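Local coordinates for protein pyrrolidone-carboxylate peptidase (Deinococcus radiodurans R1, PDB 5Z48) that catalyses the release of N-terminal pyroglutamyl (5-oxoprolyl) groups from peptides, working as a homotetrameric cysteine peptidase of the C15 family, at residues Ser22-Gln27 and Leu192-Ile197; Gln27-Leu32 and Ala200-Ala205; Val80-Val85 and Ala126-Ala131. All blocks are in the same frame, centred on the assembly; numbering follows the deposited sequence.

Contact 1: residues Ser22-Gln27 and Leu192-Ile197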
ATOM      1  N   SER B  22      12.490  -9.974 -16.306  1.00 10.83           N
ATOM      2  CA  SER B  22      12.898 -11.386 -16.269  1.00 10.28           C
ATOM      3  C   SER B  22      13.498 -11.803 -17.598  1.00 10.85           C
ATOM      4  O   SER B  22      14.478 -12.559 -17.639  1.00 11.56           O
ATOM      5  CB  SER B  22      11.696 -12.278 -15.856  1.00 11.51           C
ATOM      6  OG  SER B  22      10.691 -12.380 -16.865  1.00 10.35           O
ATOM      7  N   ALA B  23      12.969 -11.286 -18.713  1.00 10.14           N
ATOM      8  CA  ALA B  23      13.608 -11.540 -20.000  1.00 10.82           C
ATOM      9  C   ALA B  23      15.013 -10.965 -20.045  1.00 10.64           C
ATOM     10  O   ALA B  23      15.939 -11.605 -20.580  1.00 13.89           O
ATOM     11  CB  ALA B  23      12.778 -10.946 -21.129  1.00 11.97           C
ATOM     12  N   GLN B  24      15.177  -9.731 -19.571  1.00 10.07           N
ATOM     13  CA  GLN B  24      16.505  -9.113 -19.621  1.00 10.90           C
ATOM     14  C   GLN B  24      17.512  -9.903 -18.807  1.00 10.68           C
ATOM     15  O   GLN B  24      18.667 -10.051 -19.215  1.00 12.48           O
ATOM     16  CB  GLN B  24      16.422  -7.678 -19.095  1.00 13.60           C
ATOM     17  CG  GLN B  24      15.509  -6.782 -19.889  1.00 17.58           C
ATOM     18  CD  GLN B  24      16.142  -6.314 -21.146  1.00 22.49           C
ATOM     19  OE1 GLN B  24      17.346  -6.554 -21.380  1.00 24.08           O
ATOM     20  NE2 GLN B  24      15.351  -5.660 -22.009  1.00 27.23           N
ATOM     21  N   ALA B  25      17.119 -10.346 -17.611  1.00 11.75           N
ATOM     22  CA  ALA B  25      18.054 -11.091 -16.775  1.00 11.12           C
ATOM     23  C   ALA B  25      18.409 -12.433 -17.407  1.00 11.17           C
ATOM     24  O   ALA B  25      19.581 -12.835 -17.370  1.00 11.70           O
ATOM     25  CB  ALA B  25      17.449 -11.285 -15.390  1.00 13.59           C
ATOM     26  N   ALA B  26      17.410 -13.153 -17.936  1.00 11.12           N
ATOM     27  CA  ALA B  26      17.725 -14.431 -18.580  1.00 10.02           C
ATOM     28  C   ALA B  26      18.677 -14.216 -19.743  1.00 12.37           C
ATOM     29  O   ALA B  26      19.640 -14.983 -19.937  1.00 14.46           O
ATOM     30  CB  ALA B  26      16.441 -15.133 -19.055  1.00 11.49           C
ATOM     31  N   GLN B  27      18.449 -13.164 -20.539  1.00 11.92           N
ATOM     32  CA  GLN B  27      19.317 -12.913 -21.681  1.00 13.45           C
ATOM     33  C   GLN B  27      20.750 -12.640 -21.244  1.00 15.25           C
ATOM     34  O   GLN B  27      21.704 -13.158 -21.851  1.00 15.12           O
ATOM     35  CB  GLN B  27      18.772 -11.742 -22.510  1.00 14.48           C
ATOM     36  CG  GLN B  27      19.262 -11.747 -23.975  1.00 16.84           C
ATOM     37  CD  GLN B  27      18.543 -12.818 -24.831  1.00 20.38           C
ATOM     38  OE1 GLN B  27      17.468 -13.286 -24.477  1.00 23.37           O
ATOM     39  NE2 GLN B  27      19.094 -13.106 -26.012  1.00 21.20           N
ATOM     40  N   LEU B 192      13.443  -1.590  -9.423  1.00 10.75           N
ATOM     41  CA  LEU B 192      14.881  -1.749  -9.198  1.00 10.93           C
ATOM     42  C   LEU B 192      15.576  -1.552 -10.531  1.00 11.93           C
ATOM     43  O   LEU B 192      15.029  -1.949 -11.561  1.00 11.07           O
ATOM     44  CB  LEU B 192      15.247  -3.146  -8.664  1.00  9.96           C
ATOM     45  CG  LEU B 192      14.670  -3.380  -7.296  1.00 10.95           C
ATOM     46  CD1 LEU B 192      14.913  -4.841  -6.956  1.00 12.38           C
ATOM     47  CD2 LEU B 192      15.310  -2.457  -6.280  1.00 13.50           C
ATOM     48  N   PRO B 193      16.763  -0.950 -10.561  1.00 11.30           N
ATOM     49  CA  PRO B 193      17.507  -0.936 -11.824  1.00 10.34           C
ATOM     50  C   PRO B 193      17.705  -2.358 -12.312  1.00 11.87           C
ATOM     51  O   PRO B 193      17.872  -3.290 -11.512  1.00 12.01           O
ATOM     52  CB  PRO B 193      18.854  -0.300 -11.455  1.00 12.87           C
ATOM     53  CG  PRO B 193      18.510   0.550 -10.187  1.00 14.17           C
ATOM     54  CD  PRO B 193      17.539  -0.342  -9.467  1.00 11.84           C
ATOM     55  N   GLN B 194      17.742  -2.519 -13.641  1.00 12.09           N
ATOM     56  CA  GLN B 194      17.890  -3.866 -14.183  1.00 10.57           C
ATOM     57  C   GLN B 194      19.144  -4.563 -13.645  1.00 11.52           C
ATOM     58  O   GLN B 194      19.134  -5.778 -13.424  1.00 11.97           O
ATOM     59  CB  GLN B 194      17.904  -3.832 -15.721  1.00 11.45           C
ATOM     60  CG  GLN B 194      18.041  -5.232 -16.317  1.00 13.86           C
ATOM     61  CD  GLN B 194      16.809  -6.078 -16.017  1.00 12.68           C
ATOM     62  OE1 GLN B 194      15.687  -5.624 -16.215  1.00 12.78           O
ATOM     63  NE2 GLN B 194      17.024  -7.314 -15.538  1.00 11.07           N
ATOM     64  N   SER B 195      20.242  -3.814 -13.436  1.00 13.03           N
ATOM     65  CA  SER B 195      21.465  -4.477 -12.974  1.00 12.76           C
ATOM     66  C   SER B 195      21.297  -5.095 -11.590  1.00 13.76           C
ATOM     67  O   SER B 195      21.901  -6.129 -11.308  1.00 13.67           O
ATOM     68  CB  SER B 195      22.639  -3.508 -12.960  1.00 16.18           C
ATOM     69  OG  SER B 195      22.396  -2.324 -12.201  1.00 16.56           O
ATOM     70  N   GLU B 196      20.479  -4.492 -10.731  1.00 12.55           N
ATOM     71  CA  GLU B 196      20.181  -5.102  -9.430  1.00  9.72           C
ATOM     72  C   GLU B 196      19.352  -6.372  -9.582  1.00 10.66           C
ATOM     73  O   GLU B 196      19.602  -7.369  -8.899  1.00 11.19           O
ATOM     74  CB  GLU B 196      19.472  -4.054  -8.567  1.00 12.52           C
ATOM     75  CG  GLU B 196      18.931  -4.598  -7.203  1.00 12.13           C
ATOM     76  CD  GLU B 196      19.991  -4.758  -6.130  1.00 14.58           C
ATOM     77  OE1 GLU B 196      21.216  -4.650  -6.439  1.00 14.21           O
ATOM     78  OE2 GLU B 196      19.629  -4.903  -4.921  1.00 13.41           O
ATOM     79  N   ILE B 197      18.344  -6.344 -10.462  1.00 10.45           N
ATOM     80  CA  ILE B 197      17.507  -7.524 -10.720  1.00  9.23           C
ATOM     81  C   ILE B 197      18.352  -8.662 -11.266  1.00 10.60           C
ATOM     82  O   ILE B 197      18.278  -9.803 -10.782  1.00 11.76           O
ATOM     83  CB  ILE B 197      16.359  -7.157 -11.674  1.00 10.80           C
ATOM     84  CG1 ILE B 197      15.416  -6.159 -10.995  1.00 12.37           C
ATOM     85  CG2 ILE B 197      15.586  -8.408 -12.104  1.00 12.03           C
ATOM     86  CD1 ILE B 197      14.374  -5.519 -11.961  1.00 13.01           C
TER

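Contact 2: residues Gln27-Leu32 and Ala200-Ala205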
ATOM      1  N   GLN B  27      18.449 -13.164 -20.539  1.00 11.92           N
ATOM      2  CA  GLN B  27      19.317 -12.913 -21.681  1.00 13.45           C
ATOM      3  C   GLN B  27      20.750 -12.640 -21.244  1.00 15.25           C
ATOM      4  O   GLN B  27      21.704 -13.158 -21.851  1.00 15.12           O
ATOM      5  CB  GLN B  27      18.772 -11.742 -22.510  1.00 14.48           C
ATOM      6  CG  GLN B  27      19.262 -11.747 -23.975  1.00 16.84           C
ATOM      7  CD  GLN B  27      18.543 -12.818 -24.831  1.00 20.38           C
ATOM      8  OE1 GLN B  27      17.468 -13.286 -24.477  1.00 23.37           O
ATOM      9  NE2 GLN B  27      19.094 -13.106 -26.012  1.00 21.20           N
ATOM     10  N   GLU B  28      20.930 -11.829 -20.187  1.00 13.33           N
ATOM     11  CA  GLU B  28      22.277 -11.458 -19.775  1.00 14.45           C
ATOM     12  C   GLU B  28      23.033 -12.622 -19.163  1.00 14.40           C
ATOM     13  O   GLU B  28      24.276 -12.677 -19.291  1.00 16.49           O
ATOM     14  CB  GLU B  28      22.234 -10.337 -18.733  1.00 17.30           C
ATOM     15  CG  GLU B  28      21.737  -8.996 -19.170  1.00 23.60           C
ATOM     16  CD  GLU B  28      21.957  -7.992 -18.032  1.00 29.88           C
ATOM     17  OE1 GLU B  28      23.137  -7.847 -17.602  1.00 31.89           O
ATOM     18  OE2 GLU B  28      20.968  -7.403 -17.526  1.00 27.06           O
ATOM     19  N   LEU B  29      22.327 -13.558 -18.523  1.00 13.23           N
ATOM     20  CA  LEU B  29      22.999 -14.617 -17.794  1.00 14.40           C
ATOM     21  C   LEU B  29      23.165 -15.890 -18.617  1.00 15.41           C
ATOM     22  O   LEU B  29      23.868 -16.810 -18.169  1.00 13.79           O
ATOM     23  CB  LEU B  29      22.242 -14.913 -16.491  1.00 11.86           C
ATOM     24  CG  LEU B  29      22.259 -13.715 -15.527  1.00 12.53           C
ATOM     25  CD1 LEU B  29      21.291 -14.015 -14.369  1.00 12.79           C
ATOM     26  CD2 LEU B  29      23.669 -13.388 -14.992  1.00 14.95           C
ATOM     27  N   HIS B  30      22.624 -15.946 -19.833  1.00 12.96           N
ATOM     28  CA  HIS B  30      22.813 -17.157 -20.631  1.00 11.35           C
ATOM     29  C   HIS B  30      24.292 -17.512 -20.790  1.00 14.58           C
ATOM     30  O   HIS B  30      25.112 -16.663 -21.144  1.00 14.72           O
ATOM     31  CB  HIS B  30      22.214 -17.024 -22.040  1.00 11.82           C
ATOM     32  CG  HIS B  30      22.489 -18.223 -22.895  1.00 12.60           C
ATOM     33  ND1 HIS B  30      21.964 -19.469 -22.587  1.00 12.26           N
ATOM     34  CD2 HIS B  30      23.279 -18.399 -23.988  1.00 13.95           C
ATOM     35  CE1 HIS B  30      22.398 -20.348 -23.471  1.00 14.27           C
ATOM     36  NE2 HIS B  30      23.185 -19.726 -24.341  1.00 15.94           N
ATOM     37  N   GLY B  31      24.617 -18.796 -20.590  1.00 12.62           N
ATOM     38  CA  GLY B  31      25.973 -19.280 -20.733  1.00 15.05           C
ATOM     39  C   GLY B  31      26.887 -19.037 -19.551  1.00 17.01           C
ATOM     40  O   GLY B  31      28.056 -19.459 -19.599  1.00 17.88           O
ATOM     41  N   LEU B  32      26.407 -18.383 -18.491  1.00 16.39           N
ATOM     42  CA  LEU B  32      27.244 -18.146 -17.321  1.00 14.14           C
ATOM     43  C   LEU B  32      27.780 -19.467 -16.788  1.00 14.65           C
ATOM     44  O   LEU B  32      27.032 -20.438 -16.609  1.00 16.93           O
ATOM     45  CB  LEU B  32      26.449 -17.425 -16.224  1.00 16.93           C
ATOM     46  CG  LEU B  32      27.189 -17.136 -14.914  1.00 17.50           C
ATOM     47  CD1 LEU B  32      28.285 -16.108 -15.073  1.00 21.99           C
ATOM     48  CD2 LEU B  32      26.112 -16.714 -13.876  1.00 18.89           C
ATOM     49  N   ALA B 200      20.411 -10.193  -8.650  1.00 10.57           N
ATOM     50  CA  ALA B 200      19.626 -11.039  -7.747  1.00  8.59           C
ATOM     51  C   ALA B 200      19.388 -12.412  -8.350  1.00 11.03           C
ATOM     52  O   ALA B 200      19.449 -13.432  -7.652  1.00 12.48           O
ATOM     53  CB  ALA B 200      18.283 -10.353  -7.408  1.00 10.55           C
ATOM     54  N   VAL B 201      19.085 -12.460  -9.645  1.00 11.35           N
ATOM     55  CA  VAL B 201      18.871 -13.754 -10.302  1.00 10.08           C
ATOM     56  C   VAL B 201      20.168 -14.557 -10.305  1.00 10.39           C
ATOM     57  O   VAL B 201      20.161 -15.774 -10.044  1.00  9.94           O
ATOM     58  CB  VAL B 201      18.311 -13.529 -11.723  1.00  9.25           C
ATOM     59  CG1 VAL B 201      18.142 -14.847 -12.479  1.00  9.81           C
ATOM     60  CG2 VAL B 201      16.961 -12.818 -11.609  1.00  9.50           C
ATOM     61  N   ARG B 202      21.286 -13.895 -10.584  1.00 11.27           N
ATOM     62  CA  ARG B 202      22.603 -14.542 -10.604  1.00 10.31           C
ATOM     63  C   ARG B 202      22.942 -15.130  -9.235  1.00 12.20           C
ATOM     64  O   ARG B 202      23.378 -16.284  -9.129  1.00 12.06           O
ATOM     65  CB  ARG B 202      23.675 -13.532 -11.010  1.00  9.76           C
ATOM     66  CG  ARG B 202      25.068 -14.191 -11.070  1.00 14.70           C
ATOM     67  CD  ARG B 202      26.182 -13.233 -11.405  1.00 18.33           C
ATOM     68  NE  ARG B 202      27.483 -13.917 -11.400  1.00 27.77           N
ATOM     69  CZ  ARG B 202      28.513 -13.581 -12.178  1.00 36.00           C
ATOM     70  NH1 ARG B 202      28.388 -12.578 -13.043  1.00 37.95           N
ATOM     71  NH2 ARG B 202      29.668 -14.254 -12.107  1.00 36.36           N
ATOM     72  N   VAL B 203      22.735 -14.351  -8.172  1.00 12.09           N
ATOM     73  CA  VAL B 203      23.032 -14.823  -6.818  1.00 11.69           C
ATOM     74  C   VAL B 203      22.162 -16.030  -6.459  1.00 12.54           C
ATOM     75  O   VAL B 203      22.649 -17.000  -5.846  1.00 13.05           O
ATOM     76  CB  VAL B 203      22.890 -13.650  -5.816  1.00 10.19           C
ATOM     77  CG1 VAL B 203      22.984 -14.101  -4.343  1.00 11.70           C
ATOM     78  CG2 VAL B 203      24.000 -12.659  -6.080  1.00 12.83           C
ATOM     79  N   ALA B 204      20.887 -16.009  -6.855  1.00 10.90           N
ATOM     80  CA  ALA B 204      20.025 -17.168  -6.629  1.00  9.17           C
ATOM     81  C   ALA B 204      20.540 -18.375  -7.379  1.00 11.83           C
ATOM     82  O   ALA B 204      20.579 -19.476  -6.818  1.00 11.50           O
ATOM     83  CB  ALA B 204      18.571 -16.854  -7.017  1.00 10.07           C
ATOM     84  N   ALA B 205      20.923 -18.186  -8.661  1.00 11.05           N
ATOM     85  CA  ALA B 205      21.452 -19.299  -9.463  1.00 12.27           C
ATOM     86  C   ALA B 205      22.690 -19.905  -8.809  1.00 11.99           C
ATOM     87  O   ALA B 205      22.828 -21.140  -8.722  1.00 13.05           O
ATOM     88  CB  ALA B 205      21.791 -18.807 -10.863  1.00 13.47           C
TER

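Contact 3: residues Val80-Val85 and Ala126-Ala131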
ATOM      1  N   VAL B  80      12.836  -8.791  -4.706  1.00 10.87           N
ATOM      2  CA  VAL B  80      12.792 -10.146  -5.262  1.00 10.69           C
ATOM      3  C   VAL B  80      12.170 -11.122  -4.266  1.00 10.34           C
ATOM      4  O   VAL B  80      12.410 -11.035  -3.043  1.00 10.27           O
ATOM      5  CB  VAL B  80      14.191 -10.627  -5.670  1.00  7.60           C
ATOM      6  CG1 VAL B  80      14.689  -9.819  -6.888  1.00 11.76           C
ATOM      7  CG2 VAL B  80      15.224 -10.541  -4.538  1.00  9.57           C
ATOM      8  N   THR B  81      11.393 -12.081  -4.798  1.00  8.50           N
ATOM      9  CA  THR B  81      10.702 -13.078  -3.987  1.00  7.43           C
ATOM     10  C   THR B  81      10.804 -14.469  -4.604  1.00  9.87           C
ATOM     11  O   THR B  81      10.912 -14.636  -5.827  1.00 12.01           O
ATOM     12  CB  THR B  81       9.190 -12.748  -3.769  1.00 10.04           C
ATOM     13  OG1 THR B  81       8.545 -12.460  -5.034  1.00 11.21           O
ATOM     14  CG2 THR B  81       9.044 -11.542  -2.817  1.00 10.80           C
ATOM     15  N   LEU B  82      10.819 -15.474  -3.726  1.00  9.24           N
ATOM     16  CA  LEU B  82      10.838 -16.888  -4.119  1.00  7.90           C
ATOM     17  C   LEU B  82       9.469 -17.491  -3.830  1.00 10.14           C
ATOM     18  O   LEU B  82       8.973 -17.394  -2.690  1.00 10.77           O
ATOM     19  CB  LEU B  82      11.900 -17.661  -3.328  1.00 10.22           C
ATOM     20  CG  LEU B  82      13.323 -17.204  -3.473  1.00 13.02           C
ATOM     21  CD1 LEU B  82      14.135 -17.920  -2.396  1.00 15.18           C
ATOM     22  CD2 LEU B  82      13.833 -17.532  -4.886  1.00 13.21           C
ATOM     23  N   GLU B  83       8.852 -18.134  -4.848  1.00  9.80           N
ATOM     24  CA  GLU B  83       7.520 -18.720  -4.686  1.00  9.69           C
ATOM     25  C   GLU B  83       7.594 -20.049  -3.966  1.00 10.20           C
ATOM     26  O   GLU B  83       8.329 -20.964  -4.377  1.00 12.20           O
ATOM     27  CB  GLU B  83       6.836 -18.910  -6.058  1.00 10.51           C
ATOM     28  CG  GLU B  83       6.597 -17.573  -6.750  1.00 11.15           C
ATOM     29  CD  GLU B  83       5.719 -16.602  -5.979  1.00 10.36           C
ATOM     30  OE1 GLU B  83       5.022 -17.011  -5.002  1.00 10.29           O
ATOM     31  OE2 GLU B  83       5.772 -15.383  -6.336  1.00 10.86           O
ATOM     32  N   ARG B  84       6.811 -20.184  -2.889  1.00  8.24           N
ATOM     33  CA  ARG B  84       6.805 -21.447  -2.168  1.00  9.55           C
ATOM     34  C   ARG B  84       6.009 -22.512  -2.874  1.00 11.27           C
ATOM     35  O   ARG B  84       6.305 -23.699  -2.701  1.00 10.15           O
ATOM     36  CB  ARG B  84       6.256 -21.227  -0.749  1.00  9.76           C
ATOM     37  CG  ARG B  84       6.420 -22.485   0.132  1.00 10.27           C
ATOM     38  CD  ARG B  84       5.773 -22.330   1.531  1.00  9.31           C
ATOM     39  NE  ARG B  84       6.376 -21.250   2.320  1.00  9.04           N
ATOM     40  CZ  ARG B  84       7.392 -21.414   3.169  1.00 12.38           C
ATOM     41  NH1 ARG B  84       8.000 -22.608   3.285  1.00 13.54           N
ATOM     42  NH2 ARG B  84       7.801 -20.379   3.917  1.00 12.51           N
ATOM     43  N   VAL B  85       4.951 -22.132  -3.595  1.00 10.33           N
ATOM     44  CA  VAL B  85       3.955 -23.116  -4.036  1.00  9.68           C
ATOM     45  C   VAL B  85       3.374 -22.713  -5.387  1.00 11.30           C
ATOM     46  O   VAL B  85       3.044 -21.546  -5.635  1.00 11.68           O
ATOM     47  CB  VAL B  85       2.878 -23.306  -2.946  1.00 11.37           C
ATOM     48  CG1 VAL B  85       2.178 -21.988  -2.659  1.00 12.04           C
ATOM     49  CG2 VAL B  85       1.906 -24.405  -3.331  1.00 13.57           C
ATOM     50  N   ALA B 126      19.610 -16.465   2.236  1.00 11.70           N
ATOM     51  CA  ALA B 126      20.847 -16.144   2.940  1.00 10.64           C
ATOM     52  C   ALA B 126      21.895 -15.611   1.969  1.00 11.93           C
ATOM     53  O   ALA B 126      22.641 -14.677   2.285  1.00 12.63           O
ATOM     54  CB  ALA B 126      21.387 -17.368   3.688  1.00 12.63           C
ATOM     55  N   ALA B 127      21.954 -16.198   0.768  1.00 11.49           N
ATOM     56  CA  ALA B 127      22.905 -15.691  -0.221  1.00 12.26           C
ATOM     57  C   ALA B 127      22.551 -14.269  -0.649  1.00 12.83           C
ATOM     58  O   ALA B 127      23.439 -13.412  -0.798  1.00 13.20           O
ATOM     59  CB  ALA B 127      22.940 -16.630  -1.436  1.00 11.64           C
ATOM     60  N   TRP B 128      21.256 -14.005  -0.830  1.00 12.18           N
ATOM     61  CA  TRP B 128      20.810 -12.650  -1.141  1.00 10.41           C
ATOM     62  C   TRP B 128      21.206 -11.687  -0.032  1.00 11.44           C
ATOM     63  O   TRP B 128      21.726 -10.606  -0.301  1.00 12.32           O
ATOM     64  CB  TRP B 128      19.285 -12.608  -1.313  1.00 11.30           C
ATOM     65  CG  TRP B 128      18.755 -13.026  -2.666  1.00  9.55           C
ATOM     66  CD1 TRP B 128      19.452 -13.139  -3.845  1.00 11.06           C
ATOM     67  CD2 TRP B 128      17.401 -13.368  -2.965  1.00 10.00           C
ATOM     68  NE1 TRP B 128      18.612 -13.526  -4.857  1.00 11.42           N
ATOM     69  CE2 TRP B 128      17.342 -13.656  -4.345  1.00  9.55           C
ATOM     70  CE3 TRP B 128      16.226 -13.434  -2.197  1.00 10.47           C
ATOM     71  CZ2 TRP B 128      16.148 -14.054  -4.978  1.00 10.23           C
ATOM     72  CZ3 TRP B 128      15.043 -13.795  -2.839  1.00 10.78           C
ATOM     73  CH2 TRP B 128      15.008 -14.081  -4.213  1.00 11.24           C
ATOM     74  N   ARG B 129      20.948 -12.051   1.232  1.00 12.52           N
ATOM     75  CA  ARG B 129      21.303 -11.146   2.332  1.00 12.89           C
ATOM     76  C   ARG B 129      22.810 -10.877   2.387  1.00 13.25           C
ATOM     77  O   ARG B 129      23.255  -9.730   2.604  1.00 14.36           O
ATOM     78  CB  ARG B 129      20.803 -11.733   3.654  1.00 13.99           C
ATOM     79  CG  ARG B 129      20.999 -10.725   4.821  1.00 17.76           C
ATOM     80  CD  ARG B 129      20.092 -10.992   6.020  1.00 23.44           C
ATOM     81  NE  ARG B 129      18.691 -10.594   5.795  1.00 28.02           N
ATOM     82  CZ  ARG B 129      18.197  -9.394   6.117  1.00 28.58           C
ATOM     83  NH1 ARG B 129      18.987  -8.489   6.644  1.00 28.74           N
ATOM     84  NH2 ARG B 129      16.918  -9.107   5.883  1.00 32.32           N
ATOM     85  N   GLU B 130      23.621 -11.913   2.170  1.00 13.87           N
ATOM     86  CA  GLU B 130      25.061 -11.714   2.170  1.00 15.69           C
ATOM     87  C   GLU B 130      25.485 -10.767   1.051  1.00 15.39           C
ATOM     88  O   GLU B 130      26.418  -9.976   1.231  1.00 17.35           O
ATOM     89  CB  GLU B 130      25.752 -13.079   2.042  1.00 19.58           C
ATOM     90  CG  GLU B 130      27.250 -13.081   2.417  1.00 31.53           C
ATOM     91  CD  GLU B 130      28.163 -12.668   1.269  1.00 42.30           C
ATOM     92  OE1 GLU B 130      27.738 -12.781   0.090  1.00 43.14           O
ATOM     93  OE2 GLU B 130      29.319 -12.233   1.547  1.00 45.12           O
ATOM     94  N   ALA B 131      24.761 -10.781  -0.075  1.00 13.45           N
ATOM     95  CA  ALA B 131      25.009  -9.868  -1.190  1.00 14.41           C
ATOM     96  C   ALA B 131      24.295  -8.526  -1.045  1.00 14.88           C
ATOM     97  O   ALA B 131      24.258  -7.753  -2.014  1.00 13.06           O
ATOM     98  CB  ALA B 131      24.592 -10.533  -2.509  1.00 13.29           C
TER

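Contact 1: residues Ser22-Gln27 and Leu192-Ile197
Gln194, in the first turn of helix 194-211, reaches across to Gln24 and Ala25 on helix 21-29, where these two helices of the peptidase C15 fold pack together. The touching is done by the Gln194 amide. Its CD lies 3.5 Å from Gln24 CB, and OE1 and NE2 are almost equally near that same atom, so the Gln24 methylene sits over the face of the Gln194 amide, above its carbon, and not at its edge. Farther out, Gln24 CG is 3.9 Å from Gln194 OE1. At the next residue, Ala25 CB packs 4.0 Å from Gln194 NE2, and the backbone N of Ala25 is 3.7 Å from that amide nitrogen without a hydrogen bond between them.

Gln194 gets there with CG anti to its own N (chi1 -179°) and a bend at chi2 of 66° that turns the amide over to helix 21-29. Gln24 runs across it at about a right angle, and its own bend takes the amide off to Asp19. The two amide planes stand 44° apart.

The polar atoms of Gln194 are tied elsewhere: OE1 accepts from Asn175 ND2, while NE2 has both Pro21 O and Thr198 OG1 as acceptors. Nearby, Ser22 OG is hydrogen-bonded to Phe11 N and Asn20 OD1, two residues of the pyroglutamate pocket.

Three bonds at the two ends of one amide should set its flip unambiguously and fix its rotation. The bond to Pro21 O ties it directly to the start of helix 21-29, and what Gln24 and Ala25 add is apolar: a methylene and a methyl laid against a polar group whose hydrogen-bonding needs are met by other residues.

Contact 2: residues Gln27-Leu32 and Ala200-Ala205
Leu29 and Leu32 both turn toward residues 200-205 of helix 194-211, but with different chi1 values. Leu29, in the last turn of its helix, holds CG anti to the carbonyl carbon; this chi1 of -64° brings CG to the neighbouring helix, and a chi2 of 171° spreads the two methyls. Leu29 CD1 sits 3.8 Å from Val201 CG1 and equally near the backbone N of Arg202; Leu29 CD2 rests 4.0 Å from Arg202 CB. The leucine thus wedges in at the root of the arginine.

Leu32 closes the type II turn that starts at Leu29, with Gly31 taking the positive phi. Here CG swings anti to N (chi1 179°), and the side chain meets Arg202 at about a right angle. Leu32 CD2 is 3.9 Å from Arg202 CG, while Leu32 CD1 lies over one face of the guanidinium, 3.8 Å from Arg202 CZ and displaced toward the rim.

Arg202 is fully extended from CG to NE, and this straight chain lets one side chain serve both leucines, Leu29 at its base and Leu32 farther out. Its charge is answered within its own helix, where NE makes a salt bridge to Glu206.

Beneath the contact, Leu29 and Val201 both rest on Leu8 of strand 5-11, so the two helices lie side by side on the sheet. At the end of the turn, Leu32 packs on Val40 and pairs with its backbone on strand 38-45.

Contact 3: residues Val80-Val85 and Ala126-Ala131
Trp128 leaves its helix with CG anti to the carbonyl carbon (chi1 -82°), and a chi2 of -16° turns the indole so that its six-membered ring slides up to the strand. Val80 places CG2 between its N and its carbonyl carbon, and that methyl lands over the ring face: a CH-pi contact, 3.5 Å from CG2 to the centroid of the Trp128 six-membered ring and only 7° off the ring normal. Leu82, two residues along the strand, meets the far corner of the indole, with Leu82 CG 3.6 Å from Trp128 CH2, coming in obliquely. One aromatic atom is therefore shared by both aliphatic side chains. The indole bridges a wide gap, since the axes of strand 80-83 and helix 126-130 run nearly antiparallel and come no closer than 11.4 Å.

Glu83, probably an active-site residue, follows Leu82 along the strand, and its OE2 is hydrogen-bonded to His171 ND1. The helix covers the strand with more than Trp128: Leu121, Ile124 and Leu125 also pack on Leu82. Trp128 touches Val203 of helix 194-211 and Leu170 of strand 167-172, while residues 80-83 lie between antiparallel strand 167-172 and parallel strand 135-138.

Overall arrangement
Helix 194-211 carries one side of contacts 1 and 2 and borders contact 3. Contacts 1 and 2 are successive steps of its packing on helix 21-29, with centres about 9 Å apart, and they join where Ala25 CB meets Val201 CG2 at 4.1 Å. The other flank of the helix faces contact 3: Trp128 NE1 is 2.9 Å from Ala200 O, a probable hydrogen bond, and Ala200 CB packs 3.7 Å from Val80 CG1. Contact 3 includes Glu83, probably part of the active site with Cys146 and His171, and the side chain of Thr81 is about 3 Å from that of His171. The bound pyroglutamate is about 11 Å from the side chains of both Ala25 and Val201.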